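Local coordinates for bluetongue virus COAT protein VP7 (Bluetongue virus, PDB 1BVP) that assembles as a homotrimer into the 260 capsomers that sit on a VP3 scaffold and form part of the inner capsid of the virus, at residues M68-A72 with A73-V77; P261-T264 with A265-N269; T290-M294 with L295-F299. All coordinates share one frame; numbering follows the deposited sequence.

Overall arrangement
All three contacts are local, each joining residues that follow one another directly in the chain, so they come in series and none nests within or crosses another. Interaction 1 (68-77) ends helix 55-73 and turns the chain toward helix 90-94. Far along, beyond the strands, interaction 2 (261-269) starts helix 263-271. Interaction 3 (290-299) bends the connection between helices 276-286 and 304-323. Interactions 2 and 3 touch where Ile267 CG2 packs on Pro296 CB at 3.9 Å, and both reach a second subunit. Interaction 1 stands apart, its centre about 20 Å from that of interaction 2 and about 18 Å from that of interaction 3.

Interaction 1: M68-A72 with A73-V77; sequences MMLSA and AGINV
Leu70 O is gripped by two backbone N-H groups: Ile75 N reaches it at 3.1 Å, and Gly74 N adds a weak bond. This is a Schellman motif, the C-terminal cap that ends helix 55-73. Its second bond, the weak one from Gly74 N to Ser71 O, is 3.3 Å long. Gly74 is the residue that leaves the helix, with phi of 80°, a value that suits glycine because it has no side chain to clash with its own backbone. Just before it, Ala73 N still makes a sound helical bond to Met69 O, at 3.0 Å.

Beyond the glycine the chain turns back obliquely past the end of the helix, and the apolar side chains make use of this. The branched end of Leu70 divides between two partners. Its CD2 methyl lies 4.1 Å from Ile75 CG2, while its CD1 methyl comes to Val77 CG2, the two side chains crossing at about a right angle. The beta-branched Ile75 and Val77 present methyls close to their backbone, which suits a loop packed against the end of a helix. Met69 works on another side: its CG lies anti to the backbone N (chi1 -179°), and bends further out bring the methyl round to Ala73.

Leucines of helix 304-323 and residues of helix 2-15 cover Met69 and Ala72. Gln86 ties down the loop, its NE2 bonding Ile75 O and its OE1 accepting from Val77 N. The flexible thioether of Met69 finishes the packing by placing CE 3.7 Å from Ala73 CB.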
ATOM      1  N   MET A  68       5.622  -6.131 -29.467  1.00 18.40           N
ATOM      2  CA  MET A  68       5.876  -7.176 -28.497  1.00 15.62           C
ATOM      3  C   MET A  68       4.905  -7.142 -27.343  1.00 17.59           C
ATOM      4  O   MET A  68       4.455  -8.194 -26.889  1.00 22.75           O
ATOM      5  CB  MET A  68       7.309  -7.083 -28.015  1.00 18.42           C
ATOM      6  CG  MET A  68       8.301  -7.470 -29.092  1.00 17.82           C
ATOM      7  SD  MET A  68       9.976  -7.509 -28.483  1.00 19.05           S
ATOM      8  CE  MET A  68      10.674  -8.500 -29.766  1.00 17.21           C
ATOM      9  N   MET A  69       4.571  -5.938 -26.875  1.00 15.96           N
ATOM     10  CA  MET A  69       3.603  -5.762 -25.796  1.00  8.12           C
ATOM     11  C   MET A  69       2.219  -6.274 -26.292  1.00 12.15           C
ATOM     12  O   MET A  69       1.633  -7.160 -25.683  1.00 10.01           O
ATOM     13  CB  MET A  69       3.549  -4.284 -25.416  1.00 12.74           C
ATOM     14  CG  MET A  69       2.604  -3.896 -24.262  1.00 16.29           C
ATOM     15  SD  MET A  69       0.929  -3.490 -24.824  1.00 17.67           S
ATOM     16  CE  MET A  69      -0.070  -4.443 -23.728  1.00  8.74           C
ATOM     17  N   LEU A  70       1.767  -5.830 -27.466  1.00  8.21           N
ATOM     18  CA  LEU A  70       0.475  -6.279 -27.969  1.00  8.25           C
ATOM     19  C   LEU A  70       0.412  -7.770 -28.193  1.00 10.92           C
ATOM     20  O   LEU A  70      -0.582  -8.407 -27.847  1.00 15.28           O
ATOM     21  CB  LEU A  70       0.067  -5.525 -29.240  1.00  9.75           C
ATOM     22  CG  LEU A  70       0.016  -4.000 -29.040  1.00 13.95           C
ATOM     23  CD1 LEU A  70      -0.154  -3.273 -30.338  1.00  6.57           C
ATOM     24  CD2 LEU A  70      -1.079  -3.623 -28.031  1.00  9.47           C
ATOM     25  N   SER A  71       1.476  -8.357 -28.722  1.00 14.22           N
ATOM     26  CA  SER A  71       1.457  -9.808 -28.960  1.00 18.39           C
ATOM     27  C   SER A  71       1.425 -10.604 -27.662  1.00 19.02           C
ATOM     28  O   SER A  71       0.695 -11.583 -27.548  1.00 23.20           O
ATOM     29  CB  SER A  71       2.633 -10.255 -29.845  1.00 18.77           C
ATOM     30  OG  SER A  71       2.502  -9.665 -31.135  1.00 33.94           O
ATOM     31  N   ALA A  72       2.179 -10.164 -26.660  1.00 18.55           N
ATOM     32  CA  ALA A  72       2.183 -10.886 -25.390  1.00 17.35           C
ATOM     33  C   ALA A  72       0.830 -10.756 -24.680  1.00 20.36           C
ATOM     34  O   ALA A  72       0.422 -11.677 -23.981  1.00 19.51           O
ATOM     35  CB  ALA A  72       3.301 -10.367 -24.482  1.00  8.53           C
ATOM     36  N   ALA A  73       0.170  -9.602 -24.837  1.00 22.25           N
ATOM     37  CA  ALA A  73      -1.121  -9.336 -24.212  1.00 18.21           C
ATOM     38  C   ALA A  73      -2.287  -9.941 -24.978  1.00 18.59           C
ATOM     39  O   ALA A  73      -3.387 -10.045 -24.444  1.00 27.19           O
ATOM     40  CB  ALA A  73      -1.328  -7.858 -24.038  1.00 17.64           C
ATOM     41  N   GLY A  74      -2.045 -10.336 -26.220  1.00 15.06           N
ATOM     42  CA  GLY A  74      -3.079 -10.954 -27.036  1.00 11.27           C
ATOM     43  C   GLY A  74      -4.046  -9.967 -27.654  1.00 15.02           C
ATOM     44  O   GLY A  74      -5.134 -10.336 -28.074  1.00 25.88           O
ATOM     45  N   ILE A  75      -3.615  -8.723 -27.769  1.00 13.40           N
ATOM     46  CA  ILE A  75      -4.426  -7.643 -28.316  1.00 13.01           C
ATOM     47  C   ILE A  75      -4.114  -7.301 -29.769  1.00 20.77           C
ATOM     48  O   ILE A  75      -2.980  -7.349 -30.225  1.00 26.26           O
ATOM     49  CB  ILE A  75      -4.174  -6.358 -27.505  1.00 11.97           C
ATOM     50  CG1 ILE A  75      -4.523  -6.583 -26.038  1.00 11.94           C
ATOM     51  CG2 ILE A  75      -4.897  -5.170 -28.100  1.00  7.85           C
ATOM     52  CD1 ILE A  75      -4.105  -5.446 -25.164  1.00 12.49           C
ATOM     53  N   ASN A  76      -5.140  -6.898 -30.492  1.00 29.06           N
ATOM     54  CA  ASN A  76      -4.975  -6.482 -31.864  1.00 25.70           C
ATOM     55  C   ASN A  76      -5.571  -5.054 -31.871  1.00 25.15           C
ATOM     56  O   ASN A  76      -6.777  -4.917 -31.845  1.00 31.83           O
ATOM     57  CB  ASN A  76      -5.726  -7.454 -32.771  1.00 30.24           C
ATOM     58  CG  ASN A  76      -5.837  -6.960 -34.217  1.00 45.44           C
ATOM     59  OD1 ASN A  76      -6.646  -7.479 -34.976  1.00 52.97           O
ATOM     60  ND2 ASN A  76      -5.022  -5.965 -34.609  1.00 50.71           N
ATOM     61  N   VAL A  77      -4.730  -4.013 -31.857  1.00 19.25           N
ATOM     62  CA  VAL A  77      -5.196  -2.631 -31.801  1.00 18.04           C
ATOM     63  C   VAL A  77      -6.011  -2.097 -32.942  1.00 23.98           C
ATOM     64  O   VAL A  77      -6.782  -1.133 -32.749  1.00 35.41           O
ATOM     65  CB  VAL A  77      -4.066  -1.556 -31.650  1.00 21.39           C
ATOM     66  CG1 VAL A  77      -3.931  -1.108 -30.256  1.00 17.83           C
ATOM     67  CG2 VAL A  77      -2.772  -2.001 -32.260  1.00 19.27           C
TER

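Interaction 2: P261-T264 with A265-N269; sequences PALT and AEIFN
Glu266 folds back over the first turn of helix 263-271. Its CB lies 3.4 Å from Leu263 O, and its CG, held beside its own backbone N by a chi1 of -60°, comes 3.6 Å from Ala262 O. A bend at chi2 then turns the carboxylate round. OE1 accepts from Ser314 OG and forms a salt bridge with Arg111 of the second subunit, so one oxygen joins helix 304-323 of its own chain to the second subunit. The other, Glu266 OE2, lies 4.2 Å from Ala262 O, too far for a bond. An acid near the N-terminal end of a helix also probably gains from the helix dipole.

Ala262 is the N-cap residue. Its O takes a sound bond from Glu266 N (3.1 Å) and a weak one from Ala265 N. Regular helix follows at once: Ile267 N to Leu263 O is nearly straight at 174°, and Phe268 N meets Thr264 O at 2.8 Å. One turn apart, Leu263 CD2 and Ile267 CD1 meet at 4.0 Å, a branched apolar pair suited to a buried flank. The small Ala262 and Ala265 leave room for Pro261 of the second subunit to pack against both.

The helix begins soon after strand 241-252. Leu263 leans on Ile307 and Glu266 on Leu311, both of helix 304-323, while helix 103-116 of the second subunit supplies Arg111.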
ATOM      1  N   PRO A 261       2.705  -7.328  -6.068  1.00 13.94           N
ATOM      2  CA  PRO A 261       3.514  -6.232  -5.526  1.00  8.39           C
ATOM      3  C   PRO A 261       3.439  -4.930  -6.287  1.00  9.00           C
ATOM      4  O   PRO A 261       3.730  -4.872  -7.465  1.00 16.29           O
ATOM      5  CB  PRO A 261       4.929  -6.804  -5.467  1.00  2.00           C
ATOM      6  CG  PRO A 261       4.843  -8.106  -6.197  1.00  7.88           C
ATOM      7  CD  PRO A 261       3.475  -8.584  -6.127  1.00  9.38           C
ATOM      8  N   ALA A 262       3.065  -3.879  -5.559  1.00  9.95           N
ATOM      9  CA  ALA A 262       2.897  -2.529  -6.071  1.00  4.11           C
ATOM     10  C   ALA A 262       1.996  -2.370  -7.280  1.00  5.21           C
ATOM     11  O   ALA A 262       2.147  -1.395  -8.051  1.00 11.18           O
ATOM     12  CB  ALA A 262       4.204  -1.830  -6.280  1.00  2.05           C
ATOM     13  N   LEU A 263       0.952  -3.207  -7.349  1.00  5.09           N
ATOM     14  CA  LEU A 263      -0.016  -3.132  -8.456  1.00  7.96           C
ATOM     15  C   LEU A 263      -0.539  -1.690  -8.637  1.00 13.42           C
ATOM     16  O   LEU A 263      -0.671  -1.188  -9.761  1.00 16.14           O
ATOM     17  CB  LEU A 263      -1.190  -4.074  -8.204  1.00  3.64           C
ATOM     18  CG  LEU A 263      -1.759  -4.810  -9.413  1.00  7.29           C
ATOM     19  CD1 LEU A 263      -3.237  -5.060  -9.194  1.00  3.51           C
ATOM     20  CD2 LEU A 263      -1.527  -4.044 -10.667  1.00  2.06           C
ATOM     21  N   THR A 264      -0.795  -1.013  -7.516  1.00 12.32           N
ATOM     22  CA  THR A 264      -1.299   0.345  -7.562  1.00 10.77           C
ATOM     23  C   THR A 264      -0.338   1.286  -8.286  1.00  7.94           C
ATOM     24  O   THR A 264      -0.748   2.069  -9.132  1.00  8.83           O
ATOM     25  CB  THR A 264      -1.584   0.875  -6.144  1.00 17.01           C
ATOM     26  OG1 THR A 264      -2.303  -0.112  -5.403  1.00 21.66           O
ATOM     27  CG2 THR A 264      -2.450   2.106  -6.217  1.00 11.86           C
ATOM     28  N   ALA A 265       0.949   1.194  -7.972  1.00  7.47           N
ATOM     29  CA  ALA A 265       1.934   2.051  -8.608  1.00  2.13           C
ATOM     30  C   ALA A 265       1.998   1.772 -10.113  1.00  5.59           C
ATOM     31  O   ALA A 265       2.241   2.695 -10.907  1.00 14.57           O
ATOM     32  CB  ALA A 265       3.259   1.842  -7.972  1.00  2.08           C
ATOM     33  N   GLU A 266       1.774   0.510 -10.519  1.00  2.14           N
ATOM     34  CA  GLU A 266       1.784   0.162 -11.951  1.00  2.48           C
ATOM     35  C   GLU A 266       0.569   0.767 -12.644  1.00  9.65           C
ATOM     36  O   GLU A 266       0.672   1.355 -13.739  1.00 13.30           O
ATOM     37  CB  GLU A 266       1.776  -1.360 -12.147  1.00  7.87           C
ATOM     38  CG  GLU A 266       2.979  -2.061 -11.521  1.00  7.47           C
ATOM     39  CD  GLU A 266       4.326  -1.383 -11.864  1.00 14.07           C
ATOM     40  OE1 GLU A 266       4.576  -1.066 -13.063  1.00 15.75           O
ATOM     41  OE2 GLU A 266       5.157  -1.212 -10.942  1.00 10.80           O
ATOM     42  N   ILE A 267      -0.594   0.573 -12.025  1.00 10.00           N
ATOM     43  CA  ILE A 267      -1.830   1.145 -12.526  1.00 10.26           C
ATOM     44  C   ILE A 267      -1.664   2.659 -12.668  1.00  9.74           C
ATOM     45  O   ILE A 267      -2.012   3.240 -13.700  1.00 13.65           O
ATOM     46  CB  ILE A 267      -3.001   0.836 -11.572  1.00  9.14           C
ATOM     47  CG1 ILE A 267      -3.415  -0.619 -11.764  1.00  5.01           C
ATOM     48  CG2 ILE A 267      -4.207   1.733 -11.922  1.00  8.22           C
ATOM     49  CD1 ILE A 267      -4.256  -1.169 -10.713  1.00  3.72           C
ATOM     50  N   PHE A 268      -1.108   3.300 -11.647  1.00  7.00           N
ATOM     51  CA  PHE A 268      -0.890   4.749 -11.706  1.00  9.79           C
ATOM     52  C   PHE A 268      -0.028   5.158 -12.906  1.00 11.64           C
ATOM     53  O   PHE A 268      -0.288   6.165 -13.560  1.00 17.03           O
ATOM     54  CB  PHE A 268      -0.231   5.261 -10.422  1.00  2.08           C
ATOM     55  CG  PHE A 268       0.119   6.718 -10.480  1.00  7.54           C
ATOM     56  CD1 PHE A 268      -0.874   7.688 -10.502  1.00  7.15           C
ATOM     57  CD2 PHE A 268       1.448   7.133 -10.565  1.00  8.90           C
ATOM     58  CE1 PHE A 268      -0.544   9.052 -10.610  1.00  5.14           C
ATOM     59  CE2 PHE A 268       1.787   8.488 -10.675  1.00  8.21           C
ATOM     60  CZ  PHE A 268       0.782   9.448 -10.698  1.00  5.59           C
ATOM     61  N   ASN A 269       1.045   4.409 -13.122  1.00 11.92           N
ATOM     62  CA  ASN A 269       1.951   4.660 -14.220  1.00  8.96           C
ATOM     63  C   ASN A 269       1.228   4.573 -15.562  1.00  7.35           C
ATOM     64  O   ASN A 269       1.417   5.426 -16.412  1.00 13.43           O
ATOM     65  CB  ASN A 269       3.103   3.657 -14.178  1.00 12.40           C
ATOM     66  CG  ASN A 269       4.224   4.009 -15.161  1.00 15.49           C
ATOM     67  OD1 ASN A 269       4.779   3.133 -15.831  1.00 17.01           O
ATOM     68  ND2 ASN A 269       4.540   5.299 -15.265  1.00  5.86           N
TER

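Interaction 3: T290-M294 with L295-F299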
ATOM      1  N   THR A 290     -11.104  -5.276 -21.028  1.00 28.57           N
ATOM      2  CA  THR A 290     -12.238  -5.060 -20.131  1.00 25.47           C
ATOM      3  C   THR A 290     -11.899  -4.027 -19.074  1.00 26.04           C
ATOM      4  O   THR A 290     -12.671  -3.798 -18.143  1.00 38.34           O
ATOM      5  CB  THR A 290     -12.683  -6.361 -19.463  1.00 25.62           C
ATOM      6  OG1 THR A 290     -11.550  -7.032 -18.913  1.00 31.79           O
ATOM      7  CG2 THR A 290     -13.337  -7.265 -20.486  1.00 25.29           C
ATOM      8  N   LEU A 291     -10.746  -3.392 -19.244  1.00 16.64           N
ATOM      9  CA  LEU A 291     -10.269  -2.378 -18.341  1.00 14.25           C
ATOM     10  C   LEU A 291     -10.725  -1.008 -18.826  1.00 17.13           C
ATOM     11  O   LEU A 291     -10.982  -0.810 -20.016  1.00 23.67           O
ATOM     12  CB  LEU A 291      -8.745  -2.381 -18.341  1.00 17.11           C
ATOM     13  CG  LEU A 291      -7.807  -3.035 -17.327  1.00 18.78           C
ATOM     14  CD1 LEU A 291      -8.497  -3.847 -16.307  1.00 21.32           C
ATOM     15  CD2 LEU A 291      -6.808  -3.868 -18.104  1.00 20.10           C
ATOM     16  N   PRO A 292     -10.971  -0.082 -17.887  1.00 18.20           N
ATOM     17  CA  PRO A 292     -11.386   1.257 -18.304  1.00 17.27           C
ATOM     18  C   PRO A 292     -10.221   1.866 -19.095  1.00 23.49           C
ATOM     19  O   PRO A 292      -9.048   1.627 -18.793  1.00 23.20           O
ATOM     20  CB  PRO A 292     -11.628   1.981 -16.973  1.00 11.48           C
ATOM     21  CG  PRO A 292     -10.960   1.106 -15.929  1.00 11.27           C
ATOM     22  CD  PRO A 292     -11.190  -0.274 -16.441  1.00 14.22           C
ATOM     23  N   ASN A 293     -10.546   2.656 -20.104  1.00 26.54           N
ATOM     24  CA  ASN A 293      -9.531   3.235 -20.951  1.00 24.44           C
ATOM     25  C   ASN A 293      -8.822   4.492 -20.471  1.00 23.84           C
ATOM     26  O   ASN A 293      -7.801   4.865 -21.038  1.00 30.47           O
ATOM     27  CB  ASN A 293     -10.066   3.380 -22.372  1.00 34.17           C
ATOM     28  CG  ASN A 293     -11.111   4.462 -22.495  1.00 50.86           C
ATOM     29  OD1 ASN A 293     -11.322   5.264 -21.573  1.00 61.38           O
ATOM     30  ND2 ASN A 293     -11.772   4.508 -23.639  1.00 55.10           N
ATOM     31  N   MET A 294      -9.371   5.218 -19.500  1.00 27.51           N
ATOM     32  CA  MET A 294      -8.624   6.391 -19.020  1.00 21.52           C
ATOM     33  C   MET A 294      -8.648   6.720 -17.549  1.00 15.93           C
ATOM     34  O   MET A 294      -7.940   7.610 -17.096  1.00 18.66           O
ATOM     35  CB  MET A 294      -8.773   7.639 -19.903  1.00 24.87           C
ATOM     36  CG  MET A 294     -10.152   8.087 -20.274  1.00 29.53           C
ATOM     37  SD  MET A 294      -9.947   9.563 -21.275  1.00 32.83           S
ATOM     38  CE  MET A 294     -10.251   8.952 -22.885  1.00 25.82           C
ATOM     39  N   LEU A 295      -9.392   5.944 -16.778  1.00 19.37           N
ATOM     40  CA  LEU A 295      -9.433   6.145 -15.332  1.00 14.80           C
ATOM     41  C   LEU A 295      -9.263   4.776 -14.718  1.00 12.81           C
ATOM     42  O   LEU A 295      -9.769   3.786 -15.255  1.00 15.46           O
ATOM     43  CB  LEU A 295     -10.764   6.761 -14.879  1.00 11.09           C
ATOM     44  CG  LEU A 295     -11.001   8.212 -15.306  1.00 14.61           C
ATOM     45  CD1 LEU A 295     -12.438   8.572 -15.145  1.00 16.73           C
ATOM     46  CD2 LEU A 295     -10.116   9.144 -14.527  1.00 13.18           C
ATOM     47  N   PRO A 296      -8.470   4.688 -13.637  1.00  6.60           N
ATOM     48  CA  PRO A 296      -8.237   3.412 -12.950  1.00  8.60           C
ATOM     49  C   PRO A 296      -9.579   2.789 -12.591  1.00 18.06           C
ATOM     50  O   PRO A 296     -10.553   3.502 -12.265  1.00 24.93           O
ATOM     51  CB  PRO A 296      -7.527   3.828 -11.657  1.00  8.50           C
ATOM     52  CG  PRO A 296      -6.944   5.196 -11.946  1.00  5.36           C
ATOM     53  CD  PRO A 296      -7.862   5.836 -12.938  1.00  3.28           C
ATOM     54  N   PRO A 297      -9.653   1.455 -12.628  1.00 19.40           N
ATOM     55  CA  PRO A 297     -10.896   0.751 -12.289  1.00 19.46           C
ATOM     56  C   PRO A 297     -11.332   1.016 -10.826  1.00 20.56           C
ATOM     57  O   PRO A 297     -10.541   1.412  -9.982  1.00 27.09           O
ATOM     58  CB  PRO A 297     -10.532  -0.715 -12.539  1.00 17.54           C
ATOM     59  CG  PRO A 297      -9.039  -0.753 -12.357  1.00 16.64           C
ATOM     60  CD  PRO A 297      -8.568   0.521 -12.977  1.00 17.26           C
ATOM     61  N   ILE A 298     -12.608   0.838 -10.539  1.00 24.62           N
ATOM     62  CA  ILE A 298     -13.113   1.066  -9.193  1.00 21.28           C
ATOM     63  C   ILE A 298     -12.791  -0.167  -8.390  1.00 20.34           C
ATOM     64  O   ILE A 298     -12.329  -0.085  -7.267  1.00 26.75           O
ATOM     65  CB  ILE A 298     -14.640   1.289  -9.242  1.00 25.02           C
ATOM     66  CG1 ILE A 298     -14.940   2.502 -10.105  1.00 24.03           C
ATOM     67  CG2 ILE A 298     -15.212   1.518  -7.867  1.00 25.56           C
ATOM     68  CD1 ILE A 298     -16.384   2.664 -10.377  1.00 28.92           C
ATOM     69  N   PHE A 299     -13.023  -1.327  -8.983  1.00 22.51           N
ATOM     70  CA  PHE A 299     -12.726  -2.576  -8.305  1.00 25.52           C
ATOM     71  C   PHE A 299     -11.518  -3.171  -8.952  1.00 27.42           C
ATOM     72  O   PHE A 299     -11.329  -3.036 -10.166  1.00 33.08           O
ATOM     73  CB  PHE A 299     -13.892  -3.538  -8.420  1.00 31.86           C
ATOM     74  CG  PHE A 299     -15.146  -2.998  -7.820  1.00 40.78           C
ATOM     75  CD1 PHE A 299     -15.307  -2.974  -6.432  1.00 40.60           C
ATOM     76  CD2 PHE A 299     -16.140  -2.444  -8.631  1.00 42.96           C
ATOM     77  CE1 PHE A 299     -16.427  -2.408  -5.864  1.00 39.80           C
ATOM     78  CE2 PHE A 299     -17.268  -1.873  -8.070  1.00 41.66           C
ATOM     79  CZ  PHE A 299     -17.410  -1.853  -6.681  1.00 42.33           C
TER
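Pro292 brings the CB-CG side of its ring against the Leu295 carbonyl oxygen, and its CG and CD against Pro297. The same CG stands 3.6 Å from Pro297 N and 3.8 Å from Pro297 CD, while Pro292 CD lies 4.0 Å from Pro297 CB. The two side chains cross at about a right angle, a compact meeting of rigid apolar rings whose backbone nitrogens carry no hydrogen to donate.

The reversal that brings them together runs through Asn293 and Met294. Pro292 CA and Leu295 CA are 6.0 Å apart, close enough for a beta turn, yet the turn is held by packing and by bonds to its surroundings instead of by a bond between its own two arms. Pro292 O accepts from Tyr271 OH, and Asn293 ND2 donates to Asn287 OD1. Asparagine suits the bend, since its amide can reach back to Asn287, near the start of the same connection.

Met294 sets its CB pointing away from the returning arm, with CG between its backbone N and carbonyl carbon (chi1 51°), and its long side chain spreads over His279 and Arg282 of helix 276-286 and over Val349. Leu295 keeps CD2 3.7 Å from Met294 O and packs on Ile251 of the second subunit, where Pro296 likewise meets Pro121.

Pro296 and Pro297 both have polyproline II backbone angles, which keep this arm extended. The whole is a proline-rich turn and linker between helices 276-286 and 304-323, with its returning arm set into the trimer interface.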